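Local structure of uncharacterized protein MJ0754 (Methanocaldococcus jannaschii, 3Q4N) at residues 23-28 and 72-77; 109-114 and 159-164; 11-16 and 127-132; 39-44 and 97-102. The protein is of unknown function but, as a ferritin-like four-helix-bundle protein that binds metal, probably carries a dinuclear metal centre among its helices. All blocks are in the same frame, centred on the assembly; numbering follows the deposited sequence.

Contact 1 of 4, residues 23-28 and 72-77; sequences EMREEE and DPVKND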
loop_
_atom_site.group_PDB
_atom_site.type_symbol
_atom_site.label_atom_id
_atom_site.label_comp_id
_atom_site.label_asym_id
_atom_site.label_seq_id
_atom_site.Cartn_x
_atom_site.Cartn_y
_atom_site.Cartn_z
ATOM N N GLU B 23 -6.736 1.352 12.491
ATOM C CA GLU B 23 -5.597 0.761 11.805
ATOM C C GLU B 23 -4.351 1.579 12.071
ATOM O O GLU B 23 -3.264 1.026 12.320
ATOM C CB GLU B 23 -5.863 0.673 10.307
ATOM C CG GLU B 23 -5.247 -0.552 9.642
ATOM C CD GLU B 23 -5.427 -0.531 8.124
ATOM O OE1 GLU B 23 -6.135 -1.439 7.595
ATOM O OE2 GLU B 23 -4.875 0.402 7.467
ATOM N N MET B 24 -4.535 2.900 12.031
ATOM C CA MET B 24 -3.464 3.838 12.234
ATOM C C MET B 24 -2.948 3.809 13.656
ATOM O O MET B 24 -1.756 3.988 13.885
ATOM C CB MET B 24 -3.936 5.224 11.879
ATOM C CG MET B 24 -3.956 5.499 10.381
ATOM S SD MET B 24 -2.474 5.021 9.464
ATOM C CE MET B 24 -1.137 5.839 10.287
ATOM N N ARG B 25 -3.846 3.580 14.611
ATOM C CA ARG B 25 -3.461 3.435 16.014
ATOM C C ARG B 25 -2.477 2.286 16.129
ATOM O O ARG B 25 -1.433 2.416 16.769
ATOM C CB ARG B 25 -4.687 3.168 16.894
ATOM C CG ARG B 25 -4.388 2.727 18.339
ATOM C CD ARG B 25 -4.021 3.905 19.254
ATOM N NE ARG B 25 -3.764 3.498 20.639
ATOM C CZ ARG B 25 -2.924 4.131 21.459
ATOM N NH1 ARG B 25 -2.254 5.206 21.054
ATOM N NH2 ARG B 25 -2.743 3.688 22.692
ATOM N N GLU B 26 -2.798 1.163 15.494
ATOM C CA GLU B 26 -1.864 0.058 15.503
ATOM C C GLU B 26 -0.707 0.197 14.530
ATOM O O GLU B 26 0.349 -0.400 14.743
ATOM C CB GLU B 26 -2.566 -1.273 15.322
ATOM C CG GLU B 26 -2.378 -2.172 16.527
ATOM C CD GLU B 26 -3.501 -3.174 16.712
ATOM O OE1 GLU B 26 -4.305 -3.370 15.762
ATOM O OE2 GLU B 26 -3.555 -3.762 17.824
ATOM N N GLU B 27 -0.881 0.993 13.480
ATOM C CA GLU B 27 0.222 1.177 12.566
ATOM C C GLU B 27 1.403 1.834 13.262
ATOM O O GLU B 27 2.515 1.332 13.135
ATOM C CB GLU B 27 -0.185 1.902 11.295
ATOM C CG GLU B 27 0.725 1.551 10.120
ATOM C CD GLU B 27 0.051 1.718 8.748
ATOM O OE1 GLU B 27 0.579 2.493 7.909
ATOM O OE2 GLU B 27 -1.000 1.073 8.502
ATOM N N GLU B 28 1.149 2.911 14.020
ATOM C CA GLU B 28 2.188 3.691 14.730
ATOM C C GLU B 28 2.855 2.885 15.842
ATOM O O GLU B 28 4.014 3.113 16.217
ATOM C CB GLU B 28 1.600 4.974 15.317
ATOM C CG GLU B 28 0.913 5.908 14.303
ATOM C CD GLU B 28 1.876 6.682 13.354
ATOM O OE1 GLU B 28 2.748 7.440 13.829
ATOM O OE2 GLU B 28 1.751 6.547 12.110
ATOM N N ASP B 72 -10.721 0.970 21.530
ATOM C CA ASP B 72 -9.276 0.933 21.240
ATOM C C ASP B 72 -8.738 -0.492 20.957
ATOM O O ASP B 72 -9.063 -1.433 21.692
ATOM C CB ASP B 72 -8.543 1.550 22.433
ATOM C CG ASP B 72 -7.045 1.600 22.257
ATOM O OD1 ASP B 72 -6.469 0.651 21.705
ATOM O OD2 ASP B 72 -6.433 2.594 22.695
ATOM N N PRO B 73 -7.923 -0.653 19.888
ATOM C CA PRO B 73 -7.390 -1.972 19.548
ATOM C C PRO B 73 -6.175 -2.394 20.362
ATOM O O PRO B 73 -5.962 -3.594 20.531
ATOM C CB PRO B 73 -7.020 -1.839 18.069
ATOM C CG PRO B 73 -6.764 -0.410 17.864
ATOM C CD PRO B 73 -7.588 0.350 18.861
ATOM N N VAL B 74 -5.388 -1.434 20.855
ATOM C CA VAL B 74 -4.218 -1.743 21.698
ATOM C C VAL B 74 -4.660 -2.113 23.115
ATOM O O VAL B 74 -4.509 -1.322 24.060
ATOM C CB VAL B 74 -3.179 -0.582 21.814
ATOM C CG1 VAL B 74 -1.824 -1.155 22.155
ATOM C CG2 VAL B 74 -3.080 0.244 20.551
ATOM N N LYS B 75 -5.216 -3.312 23.255
ATOM C CA LYS B 75 -5.567 -3.843 24.559
ATOM C C LYS B 75 -4.272 -4.135 25.342
ATOM O O LYS B 75 -4.017 -3.509 26.384
ATOM C CB LYS B 75 -6.487 -5.070 24.422
ATOM C CG LYS B 75 -8.007 -4.761 24.513
ATOM C CD LYS B 75 -8.789 -4.907 23.191
ATOM C CE LYS B 75 -10.322 -4.860 23.451
ATOM N NZ LYS B 75 -11.142 -4.259 22.342
ATOM N N ASN B 76 -3.437 -5.034 24.819
ATOM C CA ASN B 76 -2.116 -5.333 25.407
ATOM C C ASN B 76 -1.015 -4.410 24.853
ATOM O O ASN B 76 -0.699 -4.465 23.656
ATOM C CB ASN B 76 -1.777 -6.811 25.162
ATOM C CG ASN B 76 -0.444 -7.237 25.769
ATOM O OD1 ASN B 76 0.197 -6.494 26.518
ATOM N ND2 ASN B 76 -0.031 -8.461 25.451
ATOM N N ASP B 77 -0.440 -3.566 25.715
ATOM C CA ASP B 77 0.590 -2.607 25.275
ATOM C C ASP B 77 1.927 -3.226 24.828
ATOM O O ASP B 77 2.674 -2.621 24.040
ATOM C CB ASP B 77 0.869 -1.540 26.337
ATOM C CG ASP B 77 2.021 -0.615 25.930
ATOM O OD1 ASP B 77 3.165 -0.884 26.362
ATOM O OD2 ASP B 77 1.807 0.339 25.136
#

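Contact 2 of 4, residues 109-114 and 159-164; sequences GATIED and SNYTPQ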
loop_
_atom_site.group_PDB
_atom_site.type_symbol
_atom_site.label_atom_id
_atom_site.label_comp_id
_atom_site.label_asym_id
_atom_site.label_seq_id
_atom_site.Cartn_x
_atom_site.Cartn_y
_atom_site.Cartn_z
ATOM N N GLY B 109 13.680 0.790 8.913
ATOM C CA GLY B 109 13.182 2.069 9.388
ATOM C C GLY B 109 12.546 2.817 8.240
ATOM O O GLY B 109 11.328 2.999 8.208
ATOM N N ALA B 110 13.381 3.216 7.283
ATOM C CA ALA B 110 12.937 3.894 6.079
ATOM C C ALA B 110 11.640 3.314 5.585
ATOM O O ALA B 110 10.721 4.059 5.232
ATOM C CB ALA B 110 13.970 3.787 5.009
ATOM N N THR B 111 11.567 1.986 5.608
ATOM C CA THR B 111 10.472 1.245 4.990
ATOM C C THR B 111 9.154 1.390 5.737
ATOM O O THR B 111 8.088 1.370 5.130
ATOM C CB THR B 111 10.807 -0.245 4.907
ATOM O OG1 THR B 111 12.070 -0.429 4.231
ATOM C CG2 THR B 111 9.701 -0.996 4.184
ATOM N N ILE B 112 9.226 1.514 7.055
ATOM C CA ILE B 112 8.033 1.670 7.870
ATOM C C ILE B 112 7.429 3.054 7.582
ATOM O O ILE B 112 6.202 3.238 7.480
ATOM C CB ILE B 112 8.394 1.499 9.352
ATOM C CG1 ILE B 112 8.687 0.034 9.635
ATOM C CG2 ILE B 112 7.273 1.984 10.270
ATOM C CD1 ILE B 112 9.749 -0.181 10.733
ATOM N N GLU B 113 8.327 4.011 7.425
ATOM C CA GLU B 113 7.967 5.372 7.161
ATOM C C GLU B 113 7.431 5.554 5.729
ATOM O O GLU B 113 6.569 6.397 5.463
ATOM C CB GLU B 113 9.196 6.237 7.444
ATOM C CG GLU B 113 9.668 6.144 8.901
ATOM C CD GLU B 113 8.679 6.769 9.888
ATOM O OE1 GLU B 113 7.586 7.203 9.471
ATOM O OE2 GLU B 113 8.973 6.825 11.095
ATOM N N ASP B 114 7.952 4.744 4.814
ATOM C CA ASP B 114 7.500 4.701 3.421
ATOM C C ASP B 114 6.026 4.261 3.405
ATOM O O ASP B 114 5.140 4.936 2.853
ATOM C CB ASP B 114 8.391 3.707 2.669
ATOM C CG ASP B 114 8.160 3.703 1.173
ATOM O OD1 ASP B 114 7.125 4.235 0.682
ATOM O OD2 ASP B 114 9.031 3.136 0.480
ATOM N N SER B 159 24.854 4.004 1.717
ATOM C CA SER B 159 23.690 3.379 1.105
ATOM C C SER B 159 22.613 4.420 0.812
ATOM O O SER B 159 22.746 5.583 1.180
ATOM C CB SER B 159 23.153 2.274 2.015
ATOM O OG SER B 159 22.298 1.393 1.306
ATOM N N ASN B 160 21.557 4.002 0.127
ATOM C CA ASN B 160 20.423 4.882 -0.210
ATOM C C ASN B 160 19.094 4.151 0.008
ATOM O O ASN B 160 19.062 3.143 0.711
ATOM C CB ASN B 160 20.530 5.401 -1.659
ATOM C CG ASN B 160 20.729 4.263 -2.701
ATOM O OD1 ASN B 160 21.288 4.498 -3.786
ATOM N ND2 ASN B 160 20.282 3.038 -2.366
ATOM N N TYR B 161 18.015 4.645 -0.600
ATOM C CA TYR B 161 16.718 3.973 -0.539
ATOM C C TYR B 161 15.828 4.310 -1.729
ATOM O O TYR B 161 15.837 5.457 -2.205
ATOM C CB TYR B 161 15.991 4.370 0.735
ATOM C CG TYR B 161 14.688 3.638 0.939
ATOM C CD1 TYR B 161 14.670 2.292 1.303
ATOM C CD2 TYR B 161 13.475 4.289 0.766
ATOM C CE1 TYR B 161 13.481 1.627 1.494
ATOM C CE2 TYR B 161 12.287 3.636 0.953
ATOM C CZ TYR B 161 12.292 2.306 1.316
ATOM O OH TYR B 161 11.091 1.661 1.502
ATOM N N THR B 162 15.041 3.342 -2.201
ATOM C CA THR B 162 13.999 3.697 -3.164
ATOM C C THR B 162 12.626 3.422 -2.610
ATOM O O THR B 162 12.368 2.332 -2.112
ATOM C CB THR B 162 14.146 3.023 -4.544
ATOM O OG1 THR B 162 15.436 2.421 -4.646
ATOM C CG2 THR B 162 13.972 4.085 -5.689
ATOM N N PRO B 163 11.741 4.417 -2.694
ATOM C CA PRO B 163 10.343 4.319 -2.339
ATOM C C PRO B 163 9.699 3.058 -2.905
ATOM O O PRO B 163 10.112 2.583 -3.953
ATOM C CB PRO B 163 9.737 5.556 -3.009
ATOM C CG PRO B 163 10.791 6.066 -3.944
ATOM C CD PRO B 163 12.046 5.736 -3.254
ATOM N N GLN B 164 8.714 2.509 -2.204
ATOM C CA GLN B 164 8.026 1.304 -2.651
ATOM C C GLN B 164 6.550 1.577 -2.661
ATOM O O GLN B 164 5.802 0.951 -3.408
ATOM C CB GLN B 164 8.308 0.132 -1.713
ATOM C CG GLN B 164 9.778 -0.219 -1.577
ATOM C CD GLN B 164 10.079 -1.123 -0.376
ATOM O OE1 GLN B 164 9.927 -0.724 0.773
ATOM N NE2 GLN B 164 10.531 -2.340 -0.648
#

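Contact 3 of 4, residues 11-16 and 127-132; sequences QPISEE and TDNEDI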
loop_
_atom_site.group_PDB
_atom_site.type_symbol
_atom_site.label_atom_id
_atom_site.label_comp_id
_atom_site.label_asym_id
_atom_site.label_seq_id
_atom_site.Cartn_x
_atom_site.Cartn_y
_atom_site.Cartn_z
ATOM N N GLN B 11 -17.550 16.091 15.373
ATOM C CA GLN B 11 -17.973 16.069 13.964
ATOM C C GLN B 11 -18.505 14.719 13.427
ATOM O O GLN B 11 -18.564 13.726 14.167
ATOM C CB GLN B 11 -16.836 16.601 13.080
ATOM C CG GLN B 11 -16.668 18.110 13.155
ATOM C CD GLN B 11 -15.422 18.599 12.449
ATOM O OE1 GLN B 11 -15.353 18.630 11.206
ATOM N NE2 GLN B 11 -14.426 19.006 13.241
ATOM N N PRO B 12 -18.937 14.703 12.143
ATOM C CA PRO B 12 -19.416 13.494 11.414
ATOM C C PRO B 12 -18.383 12.339 11.127
ATOM O O PRO B 12 -17.562 12.436 10.189
ATOM C CB PRO B 12 -19.976 14.084 10.097
ATOM C CG PRO B 12 -19.393 15.509 9.995
ATOM C CD PRO B 12 -19.276 15.952 11.416
ATOM N N ILE B 13 -18.449 11.254 11.909
ATOM C CA ILE B 13 -17.570 10.072 11.720
ATOM C C ILE B 13 -18.271 8.916 10.978
ATOM O O ILE B 13 -19.422 8.596 11.270
ATOM C CB ILE B 13 -16.959 9.559 13.073
ATOM C CG1 ILE B 13 -15.625 8.863 12.839
ATOM C CG2 ILE B 13 -17.901 8.617 13.820
ATOM C CD1 ILE B 13 -14.442 9.781 12.968
ATOM N N SER B 14 -17.566 8.296 10.035
ATOM C CA SER B 14 -18.090 7.172 9.261
ATOM C C SER B 14 -17.371 5.861 9.564
ATOM O O SER B 14 -16.424 5.818 10.350
ATOM C CB SER B 14 -17.963 7.461 7.773
ATOM O OG SER B 14 -16.695 7.054 7.293
ATOM N N GLU B 15 -17.820 4.801 8.900
ATOM C CA GLU B 15 -17.309 3.455 9.138
ATOM C C GLU B 15 -15.872 3.232 8.737
ATOM O O GLU B 15 -15.088 2.808 9.581
ATOM C CB GLU B 15 -18.227 2.399 8.529
ATOM C CG GLU B 15 -19.151 1.782 9.546
ATOM C CD GLU B 15 -19.240 2.607 10.838
ATOM O OE1 GLU B 15 -19.672 3.789 10.798
ATOM O OE2 GLU B 15 -18.868 2.067 11.901
ATOM N N GLU B 16 -15.515 3.501 7.476
ATOM C CA GLU B 16 -14.097 3.443 7.103
ATOM C C GLU B 16 -13.268 4.534 7.800
ATOM O O GLU B 16 -12.143 4.262 8.193
ATOM C CB GLU B 16 -13.795 3.265 5.588
ATOM C CG GLU B 16 -14.359 4.301 4.629
ATOM C CD GLU B 16 -15.875 4.110 4.362
ATOM O OE1 GLU B 16 -16.674 4.051 5.343
ATOM O OE2 GLU B 16 -16.268 4.027 3.164
ATOM N N THR B 127 -11.417 10.672 3.621
ATOM C CA THR B 127 -12.187 11.442 4.636
ATOM C C THR B 127 -12.323 12.971 4.527
ATOM O O THR B 127 -11.400 13.667 4.084
ATOM C CB THR B 127 -11.680 11.179 6.092
ATOM O OG1 THR B 127 -12.541 11.873 7.009
ATOM C CG2 THR B 127 -10.224 11.669 6.309
ATOM N N ASP B 128 -13.462 13.486 5.001
ATOM C CA ASP B 128 -13.581 14.925 5.253
ATOM C C ASP B 128 -13.974 15.273 6.695
ATOM O O ASP B 128 -14.566 16.321 6.938
ATOM C CB ASP B 128 -14.530 15.629 4.258
ATOM C CG ASP B 128 -14.562 14.969 2.885
ATOM O OD1 ASP B 128 -13.524 14.956 2.162
ATOM O OD2 ASP B 128 -15.652 14.473 2.521
ATOM N N ASN B 129 -13.654 14.416 7.656
ATOM C CA ASN B 129 -13.743 14.828 9.063
ATOM C C ASN B 129 -12.570 15.747 9.379
ATOM O O ASN B 129 -11.445 15.285 9.523
ATOM C CB ASN B 129 -13.750 13.612 9.996
ATOM C CG ASN B 129 -13.778 13.987 11.469
ATOM O OD1 ASN B 129 -13.015 14.835 11.923
ATOM N ND2 ASN B 129 -14.644 13.321 12.232
ATOM N N GLU B 130 -12.824 17.047 9.485
ATOM C CA GLU B 130 -11.736 18.019 9.641
ATOM C C GLU B 130 -10.769 17.801 10.852
ATOM O O GLU B 130 -9.628 18.266 10.821
ATOM C CB GLU B 130 -12.288 19.450 9.585
ATOM C CG GLU B 130 -11.269 20.493 9.091
ATOM C CD GLU B 130 -10.944 20.362 7.601
ATOM O OE1 GLU B 130 -11.802 20.744 6.772
ATOM O OE2 GLU B 130 -9.824 19.886 7.260
ATOM N N ASP B 131 -11.214 17.090 11.890
ATOM C CA ASP B 131 -10.361 16.703 13.029
ATOM C C ASP B 131 -9.336 15.630 12.648
ATOM O O ASP B 131 -8.111 15.838 12.742
ATOM C CB ASP B 131 -11.213 16.154 14.180
ATOM C CG ASP B 131 -11.895 17.238 14.983
ATOM O OD1 ASP B 131 -11.628 18.433 14.696
ATOM O OD2 ASP B 131 -12.696 16.883 15.900
ATOM N N ILE B 132 -9.858 14.465 12.257
ATOM C CA ILE B 132 -9.066 13.360 11.728
ATOM C C ILE B 132 -8.033 13.906 10.777
ATOM O O ILE B 132 -6.842 13.714 11.017
ATOM C CB ILE B 132 -9.952 12.351 10.969
ATOM C CG1 ILE B 132 -10.695 11.435 11.933
ATOM C CG2 ILE B 132 -9.130 11.478 10.062
ATOM C CD1 ILE B 132 -11.528 12.155 12.955
#

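Contact 4 of 4, residues 39-44 and 97-102; sequences YNKWKL and KGDKSE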
loop_
_atom_site.group_PDB
_atom_site.type_symbol
_atom_site.label_atom_id
_atom_site.label_comp_id
_atom_site.label_asym_id
_atom_site.label_seq_id
_atom_site.Cartn_x
_atom_site.Cartn_y
_atom_site.Cartn_z
ATOM N N TYR B 39 16.774 -0.853 18.520
ATOM C CA TYR B 39 17.655 -0.154 19.398
ATOM C C TYR B 39 18.238 -1.158 20.364
ATOM O O TYR B 39 19.440 -1.151 20.590
ATOM C CB TYR B 39 16.904 0.895 20.161
ATOM C CG TYR B 39 17.763 1.675 21.120
ATOM C CD1 TYR B 39 17.731 1.401 22.486
ATOM C CD2 TYR B 39 18.601 2.706 20.663
ATOM C CE1 TYR B 39 18.511 2.130 23.378
ATOM C CE2 TYR B 39 19.392 3.449 21.551
ATOM C CZ TYR B 39 19.332 3.152 22.905
ATOM O OH TYR B 39 20.091 3.860 23.797
ATOM N N ASN B 40 17.398 -2.027 20.934
ATOM C CA ASN B 40 17.918 -3.066 21.853
ATOM C C ASN B 40 18.996 -3.904 21.190
ATOM O O ASN B 40 19.986 -4.254 21.850
ATOM C CB ASN B 40 16.820 -3.950 22.473
ATOM C CG ASN B 40 16.011 -3.214 23.562
ATOM O OD1 ASN B 40 16.523 -2.310 24.244
ATOM N ND2 ASN B 40 14.739 -3.605 23.727
ATOM N N LYS B 41 18.824 -4.161 19.882
ATOM C CA LYS B 41 19.772 -4.957 19.109
ATOM C C LYS B 41 21.053 -4.215 18.764
ATOM O O LYS B 41 22.134 -4.747 18.991
ATOM C CB LYS B 41 19.151 -5.527 17.834
ATOM C CG LYS B 41 20.188 -6.217 16.933
ATOM C CD LYS B 41 21.094 -7.172 17.752
ATOM C CE LYS B 41 22.351 -7.635 17.002
ATOM N NZ LYS B 41 22.045 -8.703 15.976
ATOM N N TRP B 42 20.919 -3.004 18.218
ATOM C CA TRP B 42 22.039 -2.258 17.619
ATOM C C TRP B 42 22.491 -1.036 18.383
ATOM O O TRP B 42 23.621 -0.602 18.209
ATOM C CB TRP B 42 21.709 -1.824 16.185
ATOM C CG TRP B 42 21.449 -2.963 15.300
ATOM C CD1 TRP B 42 20.259 -3.305 14.750
ATOM C CD2 TRP B 42 22.399 -3.945 14.871
ATOM N NE1 TRP B 42 20.395 -4.439 13.994
ATOM C CE2 TRP B 42 21.699 -4.862 14.050
ATOM C CE3 TRP B 42 23.781 -4.138 15.093
ATOM C CZ2 TRP B 42 22.330 -5.974 13.447
ATOM C CZ3 TRP B 42 24.409 -5.244 14.505
ATOM C CH2 TRP B 42 23.677 -6.147 13.688
ATOM N N LYS B 43 21.601 -0.457 19.185
ATOM C CA LYS B 43 21.943 0.677 20.051
ATOM C C LYS B 43 22.163 2.007 19.302
ATOM O O LYS B 43 22.885 2.913 19.800
ATOM C CB LYS B 43 23.157 0.332 20.928
ATOM C CG LYS B 43 22.823 0.054 22.386
ATOM C CD LYS B 43 21.957 -1.210 22.614
ATOM C CE LYS B 43 22.456 -2.022 23.830
ATOM N NZ LYS B 43 22.959 -1.178 24.975
ATOM N N LEU B 44 21.539 2.121 18.121
ATOM C CA LEU B 44 21.621 3.336 17.310
ATOM C C LEU B 44 20.621 4.356 17.815
ATOM O O LEU B 44 19.419 4.085 17.848
ATOM C CB LEU B 44 21.382 3.040 15.823
ATOM C CG LEU B 44 22.457 2.232 15.088
ATOM C CD1 LEU B 44 22.004 1.877 13.677
ATOM C CD2 LEU B 44 23.817 2.952 15.090
ATOM N N LYS B 97 14.169 -8.940 8.980
ATOM C CA LYS B 97 15.137 -8.238 8.133
ATOM C C LYS B 97 16.147 -7.442 8.980
ATOM O O LYS B 97 17.339 -7.696 8.924
ATOM C CB LYS B 97 14.430 -7.358 7.075
ATOM C CG LYS B 97 13.579 -8.155 6.025
ATOM C CD LYS B 97 13.470 -7.450 4.642
ATOM C CE LYS B 97 12.823 -8.346 3.557
ATOM N NZ LYS B 97 13.136 -7.879 2.153
ATOM N N GLY B 98 15.656 -6.529 9.805
ATOM C CA GLY B 98 16.508 -5.547 10.462
ATOM C C GLY B 98 17.479 -6.104 11.475
ATOM O O GLY B 98 18.408 -5.406 11.891
ATOM N N ASP B 99 17.272 -7.354 11.880
ATOM C CA ASP B 99 18.131 -7.983 12.882
ATOM C C ASP B 99 19.379 -8.532 12.220
ATOM O O ASP B 99 20.216 -9.160 12.878
ATOM C CB ASP B 99 17.397 -9.120 13.606
ATOM C CG ASP B 99 17.809 -9.251 15.071
ATOM O OD1 ASP B 99 18.560 -10.209 15.387
ATOM O OD2 ASP B 99 17.383 -8.394 15.897
ATOM N N LYS B 100 19.498 -8.293 10.915
ATOM C CA LYS B 100 20.590 -8.844 10.113
ATOM C C LYS B 100 21.819 -7.922 10.002
ATOM O O LYS B 100 22.963 -8.379 10.147
ATOM C CB LYS B 100 20.081 -9.292 8.743
ATOM C CG LYS B 100 19.342 -10.636 8.765
ATOM C CD LYS B 100 19.267 -11.226 7.369
ATOM C CE LYS B 100 18.182 -10.572 6.517
ATOM N NZ LYS B 100 17.025 -11.499 6.397
ATOM N N SER B 101 21.594 -6.632 9.749
ATOM C CA SER B 101 22.687 -5.666 9.769
ATOM C C SER B 101 22.226 -4.296 10.224
ATOM O O SER B 101 21.062 -3.958 10.087
ATOM C CB SER B 101 23.357 -5.564 8.389
ATOM O OG SER B 101 22.634 -4.728 7.500
ATOM N N GLU B 102 23.156 -3.505 10.747
ATOM C CA GLU B 102 22.966 -2.062 10.862
ATOM C C GLU B 102 22.330 -1.449 9.611
ATOM O O GLU B 102 21.280 -0.815 9.698
ATOM C CB GLU B 102 24.288 -1.375 11.151
ATOM C CG GLU B 102 24.618 -1.374 12.614
ATOM C CD GLU B 102 26.041 -0.968 12.891
ATOM O OE1 GLU B 102 26.294 -0.395 13.973
ATOM O OE2 GLU B 102 26.910 -1.233 12.031
#

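Contact 1 of 4, residues 23-28 and 72-77
R25 reaches out from helix 15-42 and lies over V74 and P73 before its guanidinium meets D72. The charged link is a salt bridge of modest closeness, R25 NE to D72 OD2 at 3.5 Å, in which guanidinium and carboxylate stand almost perpendicular, 86° apart, so the two groups do not share the flat, two-pronged pairing often seen between them. The aliphatic part of R25 does the rest: CG sits 3.6 Å from V74 CG2, and the same carbon comes within 4.0 Å of P73 CG. With R25 CG anti to the backbone N (chi1 169°) and the chain bent at chi2, the arginine runs across V74 at about a right angle. One residue on, E26 slides past the proline ring, its OE1 3.9 Å from P73 CB.

In the second shell, E26 OE2 accepts a hydrogen bond from S83 N, while P73 O pairs with S83 OG, so both sides of the contact are tied to the same later loop. D72 OD2 also forms a salt bridge with K62, and R25 packs on V61 and K62 of helix 45-68. V74 itself centres an inverse gamma turn. Elsewhere on 23-28, E28 bonds H57 and lies close to E54 and D116, a carboxylate-rich interior consistent with the dinuclear centre of a ferritin-like four-helix bundle, against whose outer side the loop 72-77 is fastened.

Contact 2 of 4, residues 109-114 and 159-164
Polar contacts converge on D114, whose OD2 receives Q164 N at 2.8 Å through its syn lone pair, with an N-H...O angle of 140°. The same oxygen lies in the plane of the Y161 ring at its edge, the carboxylate turned 81° against that ring. Y161 OH sits between two oxygens, 2.7 Å from D114 OD2 and 2.8 Å from Q164 OE1. D114 OD1 accepts from Y165 N and I166 N, so both carboxylate oxygens are engaged by the chain that leads into helix 168-175. The loop after helix 130-155 is thereby fastened to helix 102-125 of the four-helix bundle.

Apolar contact is made by A110, whose CB lies over the face of Y161, 4.0 Å from the ring centroid and only 7° off its normal: a CH-pi interaction. A van der Waals contact joins T111 CG2 to Q164 OE1 at 3.4 Å, while T111 OG1 bonds K107 O within its own helix. With a leucine in place of Y161, the hydroxyl beside D114 would be gone and A110 would probably lose the flat surface it rests on.

Such a buried carboxylate is consistent with a charge offset by the N-H groups of Q164, Y165 and I166.

Contact 3 of 4, residues 11-16 and 127-132
The amide of Q11 lies against the first turn of helix 130-155, its plane turned 73° from the carboxylate of D131. Its OE1 takes a weak hydrogen bond from E130 N, 3.4 Å away, and lies near E130 CB. Q11 NE2 comes within 3.2 Å of D131 OD1, but the angle is too poor for a hydrogen bond; the firmer partner of D131 is Y68, whose OH bonds OD2 and also, weakly, N129 ND2. At this second amide, I13 CD1 comes to 3.6 Å from N129 ND2, and P12 O is also near that nitrogen.

The oxygen of N129 has a different task. As the N-cap of helix 130-155 it accepts from I132 N at 3.2 Å, the donor standing 50° out of the carbonyl plane, and more weakly from D131 N. Just before it, T127 OG1 accepts from N129 N at 2.9 Å, closing an ST turn. Across the contact S14 is likewise an N-cap, its OG bonding the backbone N of E17, whose OE2 bonds T127 OG1, so two helix starts of the bundle meet here. Were N129 replaced by an alanine, the N-H groups of D131 and I132 would probably be left without their cap and I13 without part of its cover.

With CG1 anti to the backbone N (chi1 -152°), I13 swings its CD1 to 3.8 Å from I132 CD1, the two side chains crossing at about a right angle.

Contact 4 of 4, residues 39-44 and 97-102
W42 NE1 donates to G98 O at 3.1 Å, a fairly straight bond with an N-H...O angle of 160°. The oxygen lies near the plane of the indole, at its edge, and the donor approaches in the carbonyl plane. A tryptophan closing helix 15-42 thus takes up a carbonyl at the last turn of helix 85-98.

The indole also has both faces occupied. Over one lies the backbone where the chain passes into helix 102-125, S101 C being 3.6 Å from W42 CZ2, with E102 N further over the same face. On the opposite face sits CG of the preceding residue, K41. E102 extends the first layer with its side chain, E102 CG meeting W42 CE3 at 3.8 Å while the carboxylate plane is inclined 36° to the ring. W42 CG lies anti to the carbonyl carbon (chi1 -61°), and this directs the ring across to 97-102.

Here a helix end meets a helix-to-helix connection at one end of the four-helix bundle. S101 is the N-cap of helix 102-125, its OG bonding D104 N, so the backbone under the indole is itself held by the cap. After W42 the chain leaves the helix at K43, which has positive phi, and this turn brings L44 round to E102, with L44 CD1 4.3 Å from E102 CG. Both L44 and E102 touch Y157.

At the solvent-facing side, K41 crosses D99 at about a right angle. K41 CG lies 3.7 Å from D99 OD2, whereas the ion pair of K41 NZ with D99 OD1 is long, at 3.8 Å.

Overall arrangement
Helix 15-42 is the common thread: contact 3 lies at its start, contact 1 part-way along and contact 4 at its end, so that the centres of contacts 3 and 4 are about 38 Å apart on opposite sides of the chain's centre. Contacts 1 and 2 also face each other across that centre, about 23 Å between their centres, each laying a loop against a bundle helix. E28 in contact 1 and E113 in contact 2 both lie close to E54, which places the carboxylate-rich interior, probably the dinuclear site, between them. Contacts 2 and 4 are nearer neighbours, about 16 Å centre to centre, joined through helix 102-125. In sequence, contact 3 encloses contacts 1 and 4.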